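Side-chain contacts in Rod shape-determining protein (MreC) (Helicobacter pylori, PDB 5LP5), which binds the penicillin-binding protein PBP2 in a core complex of bacterial cell wall synthesis and probably helps determine rod shape: residues Met93-Thr98 / Gly127-Asn132; Val118-Asn123 / Gly143-Phe148; Ile135-Leu140 / Asp201-Ala206. All blocks are in the same frame, centred on the assembly; numbering follows the deposited sequence.

Contact 1: residues Met93-Thr98 / Gly127-Asn132; sequences MTYTPT and GLVSHN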
ATOM      1  N   MET C  93      -6.847  17.655  30.198  1.00 38.63           N
ATOM      2  CA  MET C  93      -7.358  16.318  30.515  1.00 37.92           C
ATOM      3  C   MET C  93      -7.665  16.179  32.007  1.00 38.60           C
ATOM      4  O   MET C  93      -6.956  16.748  32.867  1.00 38.00           O
ATOM      5  CB  MET C  93      -6.291  15.292  30.173  1.00 37.26           C
ATOM      6  CG  MET C  93      -6.834  13.898  30.168  1.00 37.14           C
ATOM      7  SD  MET C  93      -5.599  12.695  30.573  1.00 34.60           S
ATOM      8  CE  MET C  93      -4.201  13.288  29.619  1.00 36.35           C
ATOM      9  N   THR C  94      -8.686  15.391  32.324  1.00 37.80           N
ATOM     10  CA  THR C  94      -9.062  15.165  33.716  1.00 38.66           C
ATOM     11  C   THR C  94      -9.177  13.675  33.995  1.00 38.60           C
ATOM     12  O   THR C  94      -9.639  12.892  33.165  1.00 39.79           O
ATOM     13  CB  THR C  94     -10.434  15.801  34.026  1.00 38.59           C
ATOM     14  OG1 THR C  94     -10.384  17.193  33.756  1.00 41.74           O
ATOM     15  CG2 THR C  94     -10.818  15.638  35.450  1.00 37.25           C
ATOM     16  N   TYR C  95      -8.772  13.299  35.201  1.00 36.17           N
ATOM     17  CA  TYR C  95      -9.079  11.997  35.746  1.00 33.70           C
ATOM     18  C   TYR C  95     -10.053  12.194  36.897  1.00 33.28           C
ATOM     19  O   TYR C  95      -9.777  12.974  37.796  1.00 32.68           O
ATOM     20  CB  TYR C  95      -7.801  11.348  36.245  1.00 32.51           C
ATOM     21  CG  TYR C  95      -6.965  10.747  35.152  1.00 31.83           C
ATOM     22  CD1 TYR C  95      -7.381   9.596  34.533  1.00 32.68           C
ATOM     23  CD2 TYR C  95      -5.759  11.317  34.735  1.00 31.52           C
ATOM     24  CE1 TYR C  95      -6.625   9.012  33.514  1.00 31.62           C
ATOM     25  CE2 TYR C  95      -5.005  10.756  33.725  1.00 30.60           C
ATOM     26  CZ  TYR C  95      -5.440   9.596  33.113  1.00 30.79           C
ATOM     27  OH  TYR C  95      -4.720   8.979  32.121  1.00 27.46           O
ATOM     28  N   THR C  96     -11.187  11.495  36.862  1.00 32.23           N
ATOM     29  CA  THR C  96     -12.171  11.557  37.949  1.00 32.23           C
ATOM     30  C   THR C  96     -12.445  10.160  38.426  1.00 31.64           C
ATOM     31  O   THR C  96     -12.627   9.272  37.615  1.00 31.59           O
ATOM     32  CB  THR C  96     -13.493  12.176  37.475  1.00 32.50           C
ATOM     33  OG1 THR C  96     -13.206  13.328  36.697  1.00 33.05           O
ATOM     34  CG2 THR C  96     -14.328  12.599  38.622  1.00 33.02           C
ATOM     35  N   PRO C  97     -12.482   9.943  39.741  1.00 32.46           N
ATOM     36  CA  PRO C  97     -12.696   8.593  40.211  1.00 32.92           C
ATOM     37  C   PRO C  97     -14.129   8.113  40.024  1.00 33.55           C
ATOM     38  O   PRO C  97     -15.056   8.907  39.929  1.00 34.78           O
ATOM     39  CB  PRO C  97     -12.304   8.677  41.689  1.00 34.48           C
ATOM     40  CG  PRO C  97     -12.498  10.096  42.080  1.00 34.85           C
ATOM     41  CD  PRO C  97     -12.200  10.874  40.842  1.00 34.35           C
ATOM     42  N   THR C  98     -14.283   6.802  39.941  1.00 34.16           N
ATOM     43  CA  THR C  98     -15.564   6.173  39.658  1.00 34.88           C
ATOM     44  C   THR C  98     -15.437   4.781  40.206  1.00 34.12           C
ATOM     45  O   THR C  98     -14.294   4.299  40.423  1.00 34.94           O
ATOM     46  CB  THR C  98     -15.884   6.119  38.126  1.00 34.80           C
ATOM     47  OG1 THR C  98     -17.174   5.512  37.895  1.00 34.43           O
ATOM     48  CG2 THR C  98     -14.813   5.338  37.349  1.00 33.17           C
ATOM     49  N   GLY C 127     -12.305   7.132  28.664  1.00 28.52           N
ATOM     50  CA  GLY C 127     -11.361   6.049  28.933  1.00 27.72           C
ATOM     51  C   GLY C 127     -11.433   5.653  30.392  1.00 26.61           C
ATOM     52  O   GLY C 127     -11.738   6.474  31.248  1.00 25.83           O
ATOM     53  N   LEU C 128     -11.168   4.380  30.665  1.00 26.08           N
ATOM     54  CA  LEU C 128     -11.069   3.852  32.029  1.00 25.82           C
ATOM     55  C   LEU C 128      -9.647   3.385  32.346  1.00 26.78           C
ATOM     56  O   LEU C 128      -9.032   2.653  31.578  1.00 25.63           O
ATOM     57  CB  LEU C 128     -12.047   2.700  32.252  1.00 25.17           C
ATOM     58  CG  LEU C 128     -13.557   3.056  32.261  1.00 24.57           C
ATOM     59  CD1 LEU C 128     -14.404   1.806  32.421  1.00 24.03           C
ATOM     60  CD2 LEU C 128     -13.825   4.047  33.383  1.00 24.48           C
ATOM     61  N   VAL C 129      -9.146   3.818  33.497  1.00 29.00           N
ATOM     62  CA  VAL C 129      -7.788   3.544  33.943  1.00 30.43           C
ATOM     63  C   VAL C 129      -7.859   3.001  35.361  1.00 31.63           C
ATOM     64  O   VAL C 129      -8.645   3.499  36.161  1.00 32.14           O
ATOM     65  CB  VAL C 129      -6.960   4.855  33.941  1.00 31.11           C
ATOM     66  CG1 VAL C 129      -5.552   4.638  34.466  1.00 31.96           C
ATOM     67  CG2 VAL C 129      -6.882   5.406  32.537  1.00 30.95           C
ATOM     68  N   SER C 130      -7.041   1.988  35.669  1.00 32.83           N
ATOM     69  CA  SER C 130      -6.925   1.519  37.039  1.00 34.15           C
ATOM     70  C   SER C 130      -5.519   1.664  37.603  1.00 36.61           C
ATOM     71  O   SER C 130      -5.168   2.726  38.139  1.00 44.84           O
ATOM     72  CB  SER C 130      -7.500   0.127  37.253  1.00 32.38           C
ATOM     73  OG  SER C 130      -7.637  -0.129  38.650  1.00 33.64           O
ATOM     74  N   HIS C 131      -4.713   0.627  37.543  1.00 35.84           N
ATOM     75  CA  HIS C 131      -3.425   0.708  38.231  1.00 36.00           C
ATOM     76  C   HIS C 131      -2.425   1.201  37.221  1.00 34.56           C
ATOM     77  O   HIS C 131      -1.576   0.451  36.762  1.00 33.76           O
ATOM     78  CB  HIS C 131      -3.034  -0.641  38.825  1.00 38.13           C
ATOM     79  CG  HIS C 131      -3.801  -0.995  40.059  1.00 40.68           C
ATOM     80  ND1 HIS C 131      -5.175  -0.903  40.143  1.00 40.87           N
ATOM     81  CD2 HIS C 131      -3.380  -1.455  41.264  1.00 43.33           C
ATOM     82  CE1 HIS C 131      -5.563  -1.274  41.352  1.00 42.15           C
ATOM     83  NE2 HIS C 131      -4.495  -1.614  42.053  1.00 42.68           N
ATOM     84  N   ASN C 132      -2.574   2.474  36.866  1.00 34.90           N
ATOM     85  CA  ASN C 132      -1.821   3.111  35.788  1.00 34.98           C
ATOM     86  C   ASN C 132      -1.841   2.338  34.485  1.00 32.33           C
ATOM     87  O   ASN C 132      -0.826   2.265  33.783  1.00 30.71           O
ATOM     88  CB  ASN C 132      -0.404   3.378  36.244  1.00 38.75           C
ATOM     89  CG  ASN C 132      -0.269   4.721  36.909  1.00 42.30           C
ATOM     90  OD1 ASN C 132      -0.720   5.740  36.337  1.00 43.89           O
ATOM     91  ND2 ASN C 132       0.378   4.753  38.095  1.00 42.56           N
TER

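Contact 2: residues Val118-Asn123 / Gly143-Phe148; sequences VNLEEN and GRLNGF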
ATOM      1  N   VAL C 118     -21.225  13.470  37.955  1.00 52.69           N
ATOM      2  CA  VAL C 118     -21.834  14.749  37.648  1.00 53.82           C
ATOM      3  C   VAL C 118     -21.388  15.307  36.277  1.00 53.69           C
ATOM      4  O   VAL C 118     -20.272  15.061  35.816  1.00 49.23           O
ATOM      5  CB  VAL C 118     -21.571  15.738  38.810  1.00 56.28           C
ATOM      6  CG1 VAL C 118     -21.913  17.185  38.448  1.00 59.44           C
ATOM      7  CG2 VAL C 118     -22.364  15.303  40.039  1.00 57.69           C
ATOM      8  N   ASN C 119     -22.310  16.043  35.653  1.00 55.90           N
ATOM      9  CA  ASN C 119     -22.250  16.487  34.242  1.00 55.86           C
ATOM     10  C   ASN C 119     -21.150  15.926  33.332  1.00 48.30           C
ATOM     11  O   ASN C 119     -20.141  16.557  33.038  1.00 45.53           O
ATOM     12  CB  ASN C 119     -22.428  18.023  34.084  1.00 64.75           C
ATOM     13  CG  ASN C 119     -21.716  18.824  35.159  1.00 69.20           C
ATOM     14  OD1 ASN C 119     -20.557  18.538  35.499  1.00 67.50           O
ATOM     15  ND2 ASN C 119     -22.409  19.850  35.691  1.00 67.49           N
ATOM     16  N   LEU C 120     -21.402  14.710  32.875  1.00 42.41           N
ATOM     17  CA  LEU C 120     -20.715  14.146  31.744  1.00 39.27           C
ATOM     18  C   LEU C 120     -21.580  14.405  30.530  1.00 39.90           C
ATOM     19  O   LEU C 120     -22.759  14.732  30.660  1.00 40.16           O
ATOM     20  CB  LEU C 120     -20.541  12.647  31.912  1.00 37.47           C
ATOM     21  CG  LEU C 120     -19.637  12.200  33.057  1.00 36.23           C
ATOM     22  CD1 LEU C 120     -19.645  10.696  33.207  1.00 35.67           C
ATOM     23  CD2 LEU C 120     -18.219  12.666  32.811  1.00 36.01           C
ATOM     24  N   GLU C 121     -20.990  14.261  29.346  1.00 39.29           N
ATOM     25  CA  GLU C 121     -21.740  14.322  28.109  1.00 40.24           C
ATOM     26  C   GLU C 121     -22.196  12.930  27.717  1.00 40.74           C
ATOM     27  O   GLU C 121     -21.455  11.933  27.866  1.00 41.04           O
ATOM     28  CB  GLU C 121     -20.889  14.849  26.964  1.00 40.41           C
ATOM     29  CG  GLU C 121     -20.314  16.232  27.094  1.00 39.63           C
ATOM     30  CD  GLU C 121     -19.479  16.561  25.874  1.00 39.12           C
ATOM     31  OE1 GLU C 121     -19.633  15.870  24.833  1.00 37.38           O
ATOM     32  OE2 GLU C 121     -18.659  17.498  25.960  1.00 41.04           O
ATOM     33  N   GLU C 122     -23.396  12.874  27.155  1.00 41.53           N
ATOM     34  CA  GLU C 122     -23.969  11.629  26.755  1.00 42.86           C
ATOM     35  C   GLU C 122     -23.343  11.214  25.434  1.00 43.35           C
ATOM     36  O   GLU C 122     -23.082  12.039  24.571  1.00 45.49           O
ATOM     37  CB  GLU C 122     -25.489  11.755  26.645  1.00 46.13           C
ATOM     38  CG  GLU C 122     -26.205  10.406  26.659  1.00 47.76           C
ATOM     39  CD  GLU C 122     -27.679  10.493  26.919  1.00 50.52           C
ATOM     40  OE1 GLU C 122     -28.081  11.302  27.788  1.00 55.52           O
ATOM     41  OE2 GLU C 122     -28.412   9.734  26.254  1.00 49.57           O
ATOM     42  N   ASN C 123     -23.064   9.922  25.317  1.00 43.58           N
ATOM     43  CA  ASN C 123     -22.495   9.329  24.113  1.00 43.62           C
ATOM     44  C   ASN C 123     -21.037   9.693  23.848  1.00 40.38           C
ATOM     45  O   ASN C 123     -20.442   9.167  22.910  1.00 39.82           O
ATOM     46  CB  ASN C 123     -23.338   9.643  22.888  1.00 47.24           C
ATOM     47  CG  ASN C 123     -24.772   9.224  23.064  1.00 51.07           C
ATOM     48  OD1 ASN C 123     -25.659  10.077  23.111  1.00 55.00           O
ATOM     49  ND2 ASN C 123     -25.010   7.905  23.199  1.00 50.47           N
ATOM     50  N   GLY C 143     -28.867   8.147  30.884  1.00 36.63           N
ATOM     51  CA  GLY C 143     -28.692   8.329  32.315  1.00 37.53           C
ATOM     52  C   GLY C 143     -27.901   7.270  33.052  1.00 37.13           C
ATOM     53  O   GLY C 143     -27.737   7.383  34.254  1.00 38.14           O
ATOM     54  N   ARG C 144     -27.401   6.259  32.344  1.00 38.12           N
ATOM     55  CA  ARG C 144     -26.608   5.170  32.958  1.00 38.03           C
ATOM     56  C   ARG C 144     -25.169   5.160  32.470  1.00 34.95           C
ATOM     57  O   ARG C 144     -24.890   5.226  31.274  1.00 35.07           O
ATOM     58  CB  ARG C 144     -27.227   3.810  32.643  1.00 39.92           C
ATOM     59  CG  ARG C 144     -28.663   3.714  33.083  1.00 43.03           C
ATOM     60  CD  ARG C 144     -29.280   2.374  32.803  1.00 45.89           C
ATOM     61  NE  ARG C 144     -30.606   2.329  33.411  1.00 49.45           N
ATOM     62  CZ  ARG C 144     -30.849   2.026  34.688  1.00 51.59           C
ATOM     63  NH1 ARG C 144     -29.856   1.723  35.518  1.00 51.31           N
ATOM     64  NH2 ARG C 144     -32.100   2.014  35.142  1.00 54.03           N
ATOM     65  N   LEU C 145     -24.242   5.071  33.398  1.00 33.88           N
ATOM     66  CA  LEU C 145     -22.831   5.130  33.032  1.00 32.16           C
ATOM     67  C   LEU C 145     -22.300   3.708  32.888  1.00 31.29           C
ATOM     68  O   LEU C 145     -22.158   2.976  33.871  1.00 31.59           O
ATOM     69  CB  LEU C 145     -22.049   5.913  34.073  1.00 31.11           C
ATOM     70  CG  LEU C 145     -20.598   6.185  33.731  1.00 31.26           C
ATOM     71  CD1 LEU C 145     -20.455   6.862  32.381  1.00 31.06           C
ATOM     72  CD2 LEU C 145     -19.963   7.019  34.841  1.00 32.05           C
ATOM     73  N   ASN C 146     -22.043   3.310  31.651  1.00 30.39           N
ATOM     74  CA  ASN C 146     -21.669   1.936  31.372  1.00 30.58           C
ATOM     75  C   ASN C 146     -20.200   1.804  31.015  1.00 29.11           C
ATOM     76  O   ASN C 146     -19.683   2.539  30.167  1.00 27.86           O
ATOM     77  CB  ASN C 146     -22.496   1.401  30.221  1.00 32.01           C
ATOM     78  CG  ASN C 146     -23.955   1.317  30.537  1.00 33.43           C
ATOM     79  OD1 ASN C 146     -24.344   1.005  31.672  1.00 34.69           O
ATOM     80  ND2 ASN C 146     -24.783   1.604  29.530  1.00 34.05           N
ATOM     81  N   GLY C 147     -19.545   0.836  31.652  1.00 27.51           N
ATOM     82  CA  GLY C 147     -18.145   0.529  31.348  1.00 26.17           C
ATOM     83  C   GLY C 147     -18.036  -0.695  30.456  1.00 25.62           C
ATOM     84  O   GLY C 147     -18.543  -1.765  30.803  1.00 25.72           O
ATOM     85  N   PHE C 148     -17.411  -0.526  29.299  1.00 25.32           N
ATOM     86  CA  PHE C 148     -17.131  -1.640  28.406  1.00 26.15           C
ATOM     87  C   PHE C 148     -15.646  -1.910  28.420  1.00 25.20           C
ATOM     88  O   PHE C 148     -14.858  -1.144  27.878  1.00 24.64           O
ATOM     89  CB  PHE C 148     -17.622  -1.344  26.995  1.00 27.43           C
ATOM     90  CG  PHE C 148     -19.056  -0.919  26.953  1.00 28.76           C
ATOM     91  CD1 PHE C 148     -20.070  -1.836  27.161  1.00 30.00           C
ATOM     92  CD2 PHE C 148     -19.386   0.398  26.759  1.00 29.96           C
ATOM     93  CE1 PHE C 148     -21.398  -1.443  27.166  1.00 31.00           C
ATOM     94  CE2 PHE C 148     -20.709   0.802  26.760  1.00 31.80           C
ATOM     95  CZ  PHE C 148     -21.721  -0.123  26.959  1.00 31.42           C
TER

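Contact 3: residues Ile135-Leu140 / Asp201-Ala206; sequences IGIAVL and DGIFGA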
ATOM      1  N   ILE C 135      -7.987  -0.123  31.140  1.00 24.59           N
ATOM      2  CA  ILE C 135      -8.881  -1.296  31.307  1.00 24.47           C
ATOM      3  C   ILE C 135     -10.062  -1.321  30.350  1.00 24.93           C
ATOM      4  O   ILE C 135     -10.656  -2.368  30.150  1.00 28.37           O
ATOM      5  CB  ILE C 135      -9.425  -1.446  32.749  1.00 24.13           C
ATOM      6  CG1 ILE C 135     -10.318  -0.248  33.149  1.00 24.68           C
ATOM      7  CG2 ILE C 135      -8.270  -1.591  33.718  1.00 24.37           C
ATOM      8  CD1 ILE C 135     -11.052  -0.443  34.468  1.00 24.52           C
ATOM      9  N   GLY C 136     -10.418  -0.186  29.764  1.00 24.15           N
ATOM     10  CA  GLY C 136     -11.558  -0.144  28.822  1.00 23.62           C
ATOM     11  C   GLY C 136     -12.109   1.256  28.649  1.00 22.66           C
ATOM     12  O   GLY C 136     -11.407   2.229  28.858  1.00 22.75           O
ATOM     13  N   ILE C 137     -13.355   1.355  28.239  1.00 22.28           N
ATOM     14  CA  ILE C 137     -13.973   2.649  28.014  1.00 22.89           C
ATOM     15  C   ILE C 137     -15.317   2.729  28.694  1.00 22.74           C
ATOM     16  O   ILE C 137     -15.841   1.730  29.162  1.00 21.76           O
ATOM     17  CB  ILE C 137     -14.191   2.937  26.510  1.00 24.14           C
ATOM     18  CG1 ILE C 137     -15.231   1.970  25.924  1.00 24.55           C
ATOM     19  CG2 ILE C 137     -12.872   2.827  25.749  1.00 23.96           C
ATOM     20  CD1 ILE C 137     -15.531   2.193  24.464  1.00 24.53           C
ATOM     21  N   ALA C 138     -15.885   3.923  28.713  1.00 23.05           N
ATOM     22  CA  ALA C 138     -17.143   4.166  29.415  1.00 24.28           C
ATOM     23  C   ALA C 138     -18.011   5.129  28.638  1.00 24.48           C
ATOM     24  O   ALA C 138     -17.521   6.144  28.163  1.00 23.91           O
ATOM     25  CB  ALA C 138     -16.869   4.715  30.818  1.00 24.47           C
ATOM     26  N   VAL C 139     -19.290   4.818  28.537  1.00 26.22           N
ATOM     27  CA  VAL C 139     -20.233   5.718  27.857  1.00 28.03           C
ATOM     28  C   VAL C 139     -21.482   5.963  28.685  1.00 27.96           C
ATOM     29  O   VAL C 139     -22.038   5.032  29.281  1.00 28.51           O
ATOM     30  CB  VAL C 139     -20.705   5.156  26.499  1.00 28.63           C
ATOM     31  CG1 VAL C 139     -21.345   6.272  25.684  1.00 29.90           C
ATOM     32  CG2 VAL C 139     -19.548   4.519  25.743  1.00 28.19           C
ATOM     33  N   LEU C 140     -21.918   7.216  28.710  1.00 28.39           N
ATOM     34  CA  LEU C 140     -23.194   7.557  29.340  1.00 29.49           C
ATOM     35  C   LEU C 140     -24.294   7.399  28.305  1.00 30.21           C
ATOM     36  O   LEU C 140     -24.208   7.974  27.232  1.00 31.41           O
ATOM     37  CB  LEU C 140     -23.158   8.986  29.869  1.00 29.50           C
ATOM     38  CG  LEU C 140     -24.427   9.531  30.492  1.00 30.50           C
ATOM     39  CD1 LEU C 140     -24.789   8.750  31.738  1.00 29.80           C
ATOM     40  CD2 LEU C 140     -24.269  11.018  30.817  1.00 31.42           C
ATOM     41  N   ASP C 201      -7.201   9.808  20.069  1.00 28.43           N
ATOM     42  CA  ASP C 201      -8.611   9.461  19.883  1.00 28.05           C
ATOM     43  C   ASP C 201      -9.575  10.331  20.692  1.00 28.25           C
ATOM     44  O   ASP C 201     -10.790  10.243  20.484  1.00 28.54           O
ATOM     45  CB  ASP C 201      -8.843   7.967  20.190  1.00 26.78           C
ATOM     46  CG  ASP C 201      -8.299   7.542  21.545  1.00 25.47           C
ATOM     47  OD1 ASP C 201      -7.805   8.369  22.326  1.00 25.41           O
ATOM     48  OD2 ASP C 201      -8.351   6.347  21.837  1.00 23.75           O
ATOM     49  N   GLY C 202      -9.043  11.145  21.608  1.00 27.68           N
ATOM     50  CA  GLY C 202      -9.878  11.967  22.491  1.00 28.17           C
ATOM     51  C   GLY C 202     -10.601  11.154  23.549  1.00 27.56           C
ATOM     52  O   GLY C 202     -11.631  11.584  24.084  1.00 27.87           O
ATOM     53  N   ILE C 203     -10.039   9.980  23.852  1.00 26.12           N
ATOM     54  CA  ILE C 203     -10.532   9.093  24.906  1.00 24.92           C
ATOM     55  C   ILE C 203      -9.546   9.020  26.078  1.00 24.07           C
ATOM     56  O   ILE C 203      -9.904   9.212  27.245  1.00 24.33           O
ATOM     57  CB  ILE C 203     -10.704   7.647  24.374  1.00 24.43           C
ATOM     58  CG1 ILE C 203     -11.718   7.605  23.227  1.00 24.71           C
ATOM     59  CG2 ILE C 203     -11.129   6.709  25.508  1.00 24.21           C
ATOM     60  CD1 ILE C 203     -11.805   6.287  22.500  1.00 23.87           C
ATOM     61  N   PHE C 204      -8.304   8.698  25.737  1.00 23.44           N
ATOM     62  CA  PHE C 204      -7.192   8.674  26.679  1.00 23.14           C
ATOM     63  C   PHE C 204      -6.211   9.759  26.257  1.00 23.77           C
ATOM     64  O   PHE C 204      -6.143  10.144  25.091  1.00 24.12           O
ATOM     65  CB  PHE C 204      -6.434   7.344  26.593  1.00 22.17           C
ATOM     66  CG  PHE C 204      -7.205   6.151  27.072  1.00 21.68           C
ATOM     67  CD1 PHE C 204      -7.288   5.882  28.415  1.00 21.72           C
ATOM     68  CD2 PHE C 204      -7.785   5.268  26.185  1.00 21.36           C
ATOM     69  CE1 PHE C 204      -7.961   4.771  28.880  1.00 21.49           C
ATOM     70  CE2 PHE C 204      -8.466   4.148  26.644  1.00 21.13           C
ATOM     71  CZ  PHE C 204      -8.555   3.901  28.002  1.00 21.21           C
ATOM     72  N   GLY C 205      -5.439  10.236  27.220  1.00 24.08           N
ATOM     73  CA  GLY C 205      -4.212  10.936  26.918  1.00 24.61           C
ATOM     74  C   GLY C 205      -3.139   9.951  26.497  1.00 23.86           C
ATOM     75  O   GLY C 205      -3.291   8.736  26.666  1.00 22.97           O
ATOM     76  N   ALA C 206      -2.052  10.473  25.957  1.00 24.40           N
ATOM     77  CA  ALA C 206      -0.967   9.639  25.498  1.00 23.97           C
ATOM     78  C   ALA C 206      -0.187   9.015  26.662  1.00 23.78           C
ATOM     79  O   ALA C 206      -0.060   9.606  27.754  1.00 24.35           O
ATOM     80  CB  ALA C 206      -0.025  10.453  24.644  1.00 24.90           C
TER

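Contact 1: residues Met93-Thr98 / Gly127-Asn132
Tyr95 lays the edge of its ring against the side chain of Val129, its CE1 atom lying 3.7 Å from Val129 CG2. The methyl sits near the plane of the ring, at its rim, and the two side chains cross at about a right angle. Val129 CB points toward strand 93-98, and CG2 is the branch that reaches the tyrosine, anti to the carbonyl carbon and beside the backbone N, while CG1 lies anti to that N (chi1 177°). A second, looser touch joins Thr98 to Leu128. Here Thr98 uses its methyl, CG2, which stands 4.3 Å from Leu128 CD2. Leu128 starts out facing away from strand 93-98, and its branched end comes back to make the contact.

No hydrogen bond links the two segments, because strand 241-246 runs between them, pairing with Thr94, Thr96 and Thr98 and also with Gly127. Val241 touches both Thr98 and Leu128, which are buried, whereas Tyr95 remains exposed and also leans on Val208. Side chains thus meet across an intervening strand, as expected where an antiparallel six-stranded sheet curls round to close one of the two beta barrels of MreC.

Contact 2: residues Val118-Asn123 / Gly143-Phe148
Leu120 and Leu145 bury the most surface here, and they meet through their methyl groups. A single methyl of Leu120, CD1, reaches both branches of the other leucine: it lies 4.0 Å from Leu145 CD1 and equally far from Leu145 CD2, fitting against the fork of that side chain. The two leucines cross at about a right angle. The CB of Leu120 points toward strand 144-149 from its loop. Leu145, by contrast, has its CG anti to the backbone N (chi1 -173°), and it is the end of the side chain, not its base, that approaches Leu120. This pair is wholly apolar and of ordinary van der Waals spacing.

At the exposed margin Glu122 makes a looser approach to Gly143. Its extended chain, with chi1 and chi2 both close to 180°, carries the carboxylate toward the turn that precedes strand 144-149, where OE1 comes within 4.5 Å of Gly143 N, too long for a hydrogen bond. The other oxygen, OE2, accepts a weak hydrogen bond from Lys142 N in the same turn. Gly143 itself has a positive phi of 74°, a conformation that glycine adopts readily.

Segment 118-123 belongs to the irregular connection between strands 111-114 and 125-129. Glu121 N bonds to Tyr126 OH, and Asn123 pairs through its backbone with Leu140 on strand 134-141. Through Leu120 and Glu122 the loop lies beside the start of strand 144-149; in the barrel that strand runs between strands 111-114 and 134-141, and Leu145 also packs on Leu114 of the former.

Contact 3: residues Ile135-Leu140 / Asp201-Ala206
Apolar packing joins Ile137 of strand 134-141 to Ile203 of the loop that leads to strand 209-218. Their CG2 methyls meet, Ile137 CG2 lying 4.3 Å from Ile203 CG2; Ile203 points toward the strand. Ile125 touches both isoleucines.

The second kind of contact sets an aromatic ring against a backbone carbonyl. Phe204 CZ, the far end of the ring, lies 3.4 Å from Gly136 O, which approaches obliquely. With chi1 at -68° the phenylalanine CG stands anti to its own carbonyl carbon, and the ring extends to the strand although its CB does not point there. Tyr157 packs edge-to-face with this ring, and Val129 touches it as well.

Hydrogen bonds shape the loop but do not cross the contact. Asp201 OD1 accepts from Ile203 N at 3.1 Å, forming an Asx turn; the donor comes from well above the carboxylate plane, 66° out of it. A longer, weak bond runs from Phe204 N to the same oxygen, while Asp201 OD2 accepts from Ser158 N.

Ala135 of the PBP2 chain packs on Ile203, and Gln139 of that chain on Ile137, so the contact borders PBP2. Within MreC, it is part of the junction between its two beta barrels, a loop of one resting on a strand of the other.

All three contacts involve the barrel built from strands 93-103, 111-114, 125-129, 134-141, 144-149 and 241-246. Contacts 1 and 2 stay within it, whereas contact 3 joins it to a loop of the second barrel. Contact 3 is buried throughout, contact 1 is buried apart from its tyrosine, and contact 2 is partly exposed, with a leucine pair beside an exposed glutamate. None has a hydrogen bond across it: methyl packing occurs in all three, against a ring edge in contact 1, while in contact 3 a ring and a carbonyl carry an equal share. Strand 134-141 pairs with both 125-129 and 144-149, tying the three together, and only contact 3 meets PBP2.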